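Local structure of putative sortase (Streptococcus pneumoniae, 2W1J) at residues D161-V166 and R186-G191; F136-I141 and D170-L175. The protein probably acts as a class C sortase, a transpeptidase that covalently links pilin subunits during assembly of the pneumococcal pilus. All blocks are in the same frame, centred on the assembly; numbering follows the deposited sequence.

Interaction 1. Residues D161-V166 and R186-G191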
loop_
_atom_site.group_PDB
_atom_site.type_symbol
_atom_site.label_atom_id
_atom_site.label_comp_id
_atom_site.label_asym_id
_atom_site.label_seq_id
_atom_site.Cartn_x
_atom_site.Cartn_y
_atom_site.Cartn_z
ATOM N N ASP A 161 -12.579 10.596 -1.487
ATOM C CA ASP A 161 -13.460 10.022 -2.510
ATOM C C ASP A 161 -12.695 9.103 -3.469
ATOM O O ASP A 161 -13.198 8.056 -3.887
ATOM C CB ASP A 161 -14.130 11.132 -3.327
ATOM C CG ASP A 161 -15.164 11.922 -2.535
ATOM O OD1 ASP A 161 -15.490 11.524 -1.398
ATOM O OD2 ASP A 161 -15.646 12.949 -3.063
ATOM N N ASP A 162 -11.475 9.494 -3.827
ATOM C CA ASP A 162 -10.706 8.772 -4.825
ATOM C C ASP A 162 -9.953 7.590 -4.230
ATOM O O ASP A 162 -9.180 6.943 -4.949
ATOM C CB ASP A 162 -9.709 9.713 -5.494
ATOM C CG ASP A 162 -10.384 10.921 -6.089
ATOM O OD1 ASP A 162 -11.138 10.749 -7.066
ATOM O OD2 ASP A 162 -10.172 12.038 -5.579
ATOM N N LEU A 163 -10.139 7.343 -2.935
ATOM C CA LEU A 163 -9.448 6.271 -2.222
ATOM C C LEU A 163 -10.360 5.096 -1.917
ATOM O O LEU A 163 -9.920 4.117 -1.321
ATOM C CB LEU A 163 -8.870 6.804 -0.909
ATOM C CG LEU A 163 -7.876 7.958 -1.073
ATOM C CD1 LEU A 163 -7.365 8.403 0.293
ATOM C CD2 LEU A 163 -6.718 7.560 -1.975
ATOM N N LEU A 164 -11.627 5.207 -2.299
ATOM C CA LEU A 164 -12.622 4.198 -1.956
ATOM C C LEU A 164 -12.754 3.153 -3.058
ATOM O O LEU A 164 -12.329 3.364 -4.193
ATOM C CB LEU A 164 -13.971 4.870 -1.704
ATOM C CG LEU A 164 -13.972 5.884 -0.559
ATOM C CD1 LEU A 164 -15.359 6.498 -0.423
ATOM C CD2 LEU A 164 -13.527 5.242 0.755
ATOM N N ILE A 165 -13.368 2.024 -2.730
ATOM C CA ILE A 165 -13.582 0.972 -3.717
ATOM C C ILE A 165 -14.429 1.489 -4.868
ATOM O O ILE A 165 -15.434 2.171 -4.650
ATOM C CB ILE A 165 -14.253 -0.267 -3.069
ATOM C CG1 ILE A 165 -13.253 -0.965 -2.144
ATOM C CG2 ILE A 165 -14.783 -1.222 -4.120
ATOM C CD1 ILE A 165 -13.898 -1.987 -1.227
ATOM N N VAL A 166 -14.015 1.159 -6.089
ATOM C CA VAL A 166 -14.843 1.377 -7.265
ATOM C C VAL A 166 -15.326 0.006 -7.725
ATOM O O VAL A 166 -14.529 -0.832 -8.127
ATOM C CB VAL A 166 -14.038 2.052 -8.401
ATOM C CG1 VAL A 166 -14.945 2.340 -9.592
ATOM C CG2 VAL A 166 -13.362 3.329 -7.896
ATOM N N ARG A 186 -2.177 16.184 -1.472
ATOM C CA ARG A 186 -1.737 14.793 -1.579
ATOM C C ARG A 186 -1.711 14.392 -3.045
ATOM O O ARG A 186 -2.564 14.820 -3.834
ATOM C CB ARG A 186 -2.657 13.836 -0.802
ATOM C CG ARG A 186 -2.898 14.250 0.654
ATOM C CD ARG A 186 -1.651 14.140 1.509
ATOM N NE ARG A 186 -1.876 14.596 2.884
ATOM C CZ ARG A 186 -1.416 15.728 3.407
ATOM N NH1 ARG A 186 -0.705 16.577 2.675
ATOM N NH2 ARG A 186 -1.676 16.016 4.681
ATOM N N LEU A 187 -0.706 13.598 -3.396
ATOM C CA LEU A 187 -0.561 13.031 -4.731
ATOM C C LEU A 187 -1.032 11.585 -4.685
ATOM O O LEU A 187 -0.598 10.814 -3.813
ATOM C CB LEU A 187 0.914 13.072 -5.141
ATOM C CG LEU A 187 1.261 12.506 -6.519
ATOM C CD1 LEU A 187 0.684 13.388 -7.595
ATOM C CD2 LEU A 187 2.772 12.381 -6.700
ATOM N N LEU A 188 -1.897 11.230 -5.627
ATOM C CA LEU A 188 -2.459 9.889 -5.743
ATOM C C LEU A 188 -2.041 9.304 -7.075
ATOM O O LEU A 188 -2.418 9.844 -8.123
ATOM C CB LEU A 188 -3.984 9.942 -5.742
ATOM C CG LEU A 188 -4.710 10.462 -4.513
ATOM C CD1 LEU A 188 -6.198 10.220 -4.612
ATOM C CD2 LEU A 188 -4.150 9.898 -3.252
ATOM N N VAL A 189 -1.299 8.208 -7.044
ATOM C CA VAL A 189 -0.922 7.512 -8.261
ATOM C C VAL A 189 -1.689 6.197 -8.249
ATOM O O VAL A 189 -1.389 5.316 -7.443
ATOM C CB VAL A 189 0.595 7.281 -8.317
ATOM C CG1 VAL A 189 0.951 6.403 -9.510
ATOM C CG2 VAL A 189 1.332 8.627 -8.390
ATOM N N ARG A 190 -2.698 6.089 -9.108
ATOM C CA ARG A 190 -3.572 4.920 -9.130
ATOM C C ARG A 190 -3.172 3.985 -10.252
ATOM O O ARG A 190 -3.009 4.425 -11.394
ATOM C CB ARG A 190 -5.033 5.334 -9.340
ATOM C CG ARG A 190 -6.007 4.177 -9.214
ATOM C CD ARG A 190 -7.423 4.631 -9.501
ATOM N NE ARG A 190 -7.634 4.894 -10.917
ATOM C CZ ARG A 190 -8.768 5.353 -11.427
ATOM N NH1 ARG A 190 -9.765 5.704 -10.620
ATOM N NH2 ARG A 190 -8.887 5.518 -12.739
ATOM N N GLY A 191 -3.067 2.694 -9.940
ATOM C CA GLY A 191 -2.893 1.662 -10.966
ATOM C C GLY A 191 -4.034 0.661 -10.954
ATOM O O GLY A 191 -4.607 0.403 -9.898
HETATM O O HOH W 1 -10.106 6.200 -7.645
#

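Interaction 2. Residues F136-I141 and D170-L175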
loop_
_atom_site.group_PDB
_atom_site.type_symbol
_atom_site.label_atom_id
_atom_site.label_comp_id
_atom_site.label_asym_id
_atom_site.label_seq_id
_atom_site.Cartn_x
_atom_site.Cartn_y
_atom_site.Cartn_z
ATOM N N PHE A 136 3.833 -1.067 -11.399
ATOM C CA PHE A 136 4.338 -1.349 -10.074
ATOM C C PHE A 136 3.822 -2.699 -9.618
ATOM O O PHE A 136 2.880 -3.242 -10.200
ATOM C CB PHE A 136 4.081 -0.215 -9.071
ATOM C CG PHE A 136 2.627 0.084 -8.799
ATOM C CD1 PHE A 136 1.950 -0.569 -7.777
ATOM C CD2 PHE A 136 1.965 1.072 -9.506
ATOM C CE1 PHE A 136 0.619 -0.256 -7.488
ATOM C CE2 PHE A 136 0.632 1.394 -9.217
ATOM C CZ PHE A 136 -0.034 0.733 -8.204
ATOM N N TYR A 137 4.470 -3.259 -8.605
ATOM C CA TYR A 137 4.241 -4.643 -8.209
ATOM C C TYR A 137 4.018 -4.688 -6.715
ATOM O O TYR A 137 4.797 -4.124 -5.939
ATOM C CB TYR A 137 5.425 -5.531 -8.627
ATOM C CG TYR A 137 5.655 -5.490 -10.117
ATOM C CD1 TYR A 137 5.013 -6.384 -10.968
ATOM C CD2 TYR A 137 6.464 -4.509 -10.676
ATOM C CE1 TYR A 137 5.180 -6.306 -12.334
ATOM C CE2 TYR A 137 6.635 -4.424 -12.042
ATOM C CZ TYR A 137 5.993 -5.333 -12.862
ATOM O OH TYR A 137 6.145 -5.272 -14.224
ATOM N N VAL A 138 2.944 -5.346 -6.314
ATOM C CA VAL A 138 2.624 -5.488 -4.905
ATOM C C VAL A 138 2.875 -6.944 -4.535
ATOM O O VAL A 138 2.269 -7.852 -5.105
ATOM C CB VAL A 138 1.158 -5.096 -4.627
ATOM C CG1 VAL A 138 0.806 -5.325 -3.150
ATOM C CG2 VAL A 138 0.914 -3.641 -5.031
ATOM N N HIS A 139 3.810 -7.159 -3.614
ATOM C CA HIS A 139 4.195 -8.491 -3.162
ATOM C C HIS A 139 3.474 -8.803 -1.871
ATOM O O HIS A 139 3.511 -8.000 -0.935
ATOM C CB HIS A 139 5.697 -8.534 -2.864
ATOM C CG HIS A 139 6.576 -8.264 -4.048
ATOM N ND1 HIS A 139 7.457 -9.201 -4.539
ATOM C CD2 HIS A 139 6.732 -7.159 -4.819
ATOM C CE1 HIS A 139 8.115 -8.690 -5.566
ATOM N NE2 HIS A 139 7.694 -7.451 -5.757
ATOM N N ASN A 140 2.840 -9.967 -1.809
ATOM C CA ASN A 140 2.255 -10.436 -0.558
ATOM C C ASN A 140 2.699 -11.872 -0.294
ATOM O O ASN A 140 3.507 -12.407 -1.055
ATOM C CB ASN A 140 0.732 -10.229 -0.520
ATOM C CG ASN A 140 0.001 -11.044 -1.566
ATOM O OD1 ASN A 140 0.379 -12.177 -1.864
ATOM N ND2 ASN A 140 -1.066 -10.480 -2.111
ATOM N N ILE A 141 2.202 -12.490 0.772
ATOM C CA ILE A 141 2.660 -13.832 1.116
ATOM C C ILE A 141 2.359 -14.875 0.042
ATOM O O ILE A 141 3.020 -15.913 -0.014
ATOM C CB ILE A 141 2.098 -14.326 2.466
ATOM C CG1 ILE A 141 0.572 -14.170 2.508
ATOM C CG2 ILE A 141 2.763 -13.574 3.608
ATOM C CD1 ILE A 141 -0.092 -14.866 3.695
ATOM N N ASP A 170 -10.069 -3.354 -9.849
ATOM C CA ASP A 170 -9.049 -3.833 -8.918
ATOM C C ASP A 170 -7.936 -2.785 -8.969
ATOM O O ASP A 170 -7.146 -2.758 -9.918
ATOM C CB ASP A 170 -8.553 -5.208 -9.413
ATOM C CG ASP A 170 -7.472 -5.835 -8.536
ATOM O OD1 ASP A 170 -6.837 -5.134 -7.712
ATOM O OD2 ASP A 170 -7.230 -7.067 -8.704
ATOM N N TYR A 171 -7.916 -1.902 -7.971
ATOM C CA TYR A 171 -7.030 -0.732 -7.946
ATOM C C TYR A 171 -6.086 -0.763 -6.751
ATOM O O TYR A 171 -6.441 -1.235 -5.667
ATOM C CB TYR A 171 -7.865 0.545 -7.819
ATOM C CG TYR A 171 -8.601 1.022 -9.049
ATOM C CD1 TYR A 171 -7.961 1.149 -10.279
ATOM C CD2 TYR A 171 -9.929 1.457 -8.953
ATOM C CE1 TYR A 171 -8.645 1.654 -11.395
ATOM C CE2 TYR A 171 -10.611 1.962 -10.053
ATOM C CZ TYR A 171 -9.960 2.062 -11.269
ATOM O OH TYR A 171 -10.642 2.568 -12.359
ATOM N N VAL A 172 -4.886 -0.223 -6.944
ATOM C CA VAL A 172 -4.028 0.163 -5.830
ATOM C C VAL A 172 -3.636 1.615 -6.078
ATOM O O VAL A 172 -3.230 1.971 -7.190
ATOM C CB VAL A 172 -2.767 -0.723 -5.721
ATOM C CG1 VAL A 172 -1.765 -0.131 -4.733
ATOM C CG2 VAL A 172 -3.155 -2.137 -5.302
ATOM N N THR A 173 -3.778 2.446 -5.049
ATOM C CA THR A 173 -3.307 3.827 -5.111
ATOM C C THR A 173 -2.122 4.005 -4.175
ATOM O O THR A 173 -2.144 3.565 -3.017
ATOM C CB THR A 173 -4.432 4.820 -4.765
ATOM O OG1 THR A 173 -5.445 4.737 -5.778
ATOM C CG2 THR A 173 -3.922 6.267 -4.665
ATOM N N LEU A 174 -1.082 4.641 -4.706
ATOM C CA LEU A 174 0.091 5.056 -3.953
ATOM C C LEU A 174 -0.101 6.525 -3.587
ATOM O O LEU A 174 -0.360 7.367 -4.454
ATOM C CB LEU A 174 1.350 4.832 -4.788
ATOM C CG LEU A 174 1.441 3.450 -5.449
ATOM C CD1 LEU A 174 2.720 3.365 -6.265
ATOM C CD2 LEU A 174 1.409 2.352 -4.410
ATOM N N LEU A 175 -0.013 6.800 -2.285
ATOM C CA LEU A 175 -0.395 8.083 -1.708
ATOM C C LEU A 175 0.801 8.752 -1.033
ATOM O O LEU A 175 1.466 8.130 -0.208
ATOM C CB LEU A 175 -1.489 7.831 -0.665
ATOM C CG LEU A 175 -1.925 8.968 0.257
ATOM C CD1 LEU A 175 -2.536 10.086 -0.568
ATOM C CD2 LEU A 175 -2.911 8.482 1.312
#

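Interaction 1. Residues D161-V166 and R186-G191
Asp-162 and Leu-188 mark the closest approach of the two backbones, their CA atoms 8.4 Å apart, too far for main-chain hydrogen bonding. Residues 161-166 belong to the beta6/beta7 loop of the sortase beta-barrel, the connection between strands 144-155 and 170-178, and they sit against the outer side of strand 185-194. Leu-188 carries the contact. Its CB points to the loop, and CG, anti to the carbonyl carbon (chi1 -63°), directs both methyls at residues 162 and 163. CD1 lies 3.7 Å from Asp-162 CB, and CD2 lies 3.7 Å from Leu-163 CD2, the two leucine side chains crossing at about a right angle. Of Asp-162, CB is what touches Leu-188; its carboxylate turns off to a salt bridge between OD1 and Lys-153 on the adjoining strand 144-155. Arg-190 works at longer range. Its NH2 is paired with Asp-150 and its guanidinium takes part in a cation-pi contact with Tyr-171, while NH1 reaches the loop through a bridging water. That water donates to Asp-162 O at 2.9 Å and accepts from Arg-190 NH1 at 3.0 Å, lying at the guanidinium edge in the plane of the group.

Interaction 2. Residues F136-I141 and D170-L175
The Phe-136 ring has Leu-174 over one face and Val-172 at its edge. Leu-174 CD1 sits above the ring centre, 4.0 Å from the centroid and 7° off the normal, a well-centred CH-pi contact with the two side chains coming from opposite directions. At the edge, Val-172 O lies in the ring plane, 3.6 Å from Phe-136 CZ; the same oxygen probably accepts a hydrogen bond from Gly-191 N. The neighbouring corner, CE1, meets Val-172 CG1 at 3.6 Å. Phe-136 CG stands between its own backbone N and carbonyl carbon (chi1 63°), a setting that carries the ring across to strand 170-175. A looser contact, Val-138 CG2 to Val-172 CG2 at 4.3 Å, continues the packing along strand 136-139. The two strands run nearly perpendicular, at 101°, with axes 9.9 Å apart, so they face each other across the interior of the sortase beta-barrel and are not paired neighbours. Ile-71 of strand 65-71 touches both Phe-136 and Leu-174. No hydrogen bond spans the gap: cohesion comes from dispersion and shape, perhaps helped by a weakly favourable approach of the slightly positive C-H edge of the ring to the Val-172 carbonyl oxygen.

Overall arrangement
Strands 170-178 and 185-194 are adjacent in the sheet, and the two contacts use opposite sides of this pair. Interaction 2 fills the barrel interior, about 6 Å from the centre of the chain to its own centre; interaction 1 lies on the outer side, about 11 Å out, also buried, though Asp-162 is partly exposed. Their centres are about 12 Å apart, and segments 170-175 and 186-191 are themselves neighbours, probably hydrogen-bonded through Leu-174 N and Val-189 O (2.8 Å). Chemistry follows place: interaction 2 has no hydrogen bond across its segments, its one polar atom in contact being a carbonyl oxygen at the ring edge, whereas in interaction 1 charged side chains border the apolar contact and pair with strand 144-155, outside the two segments.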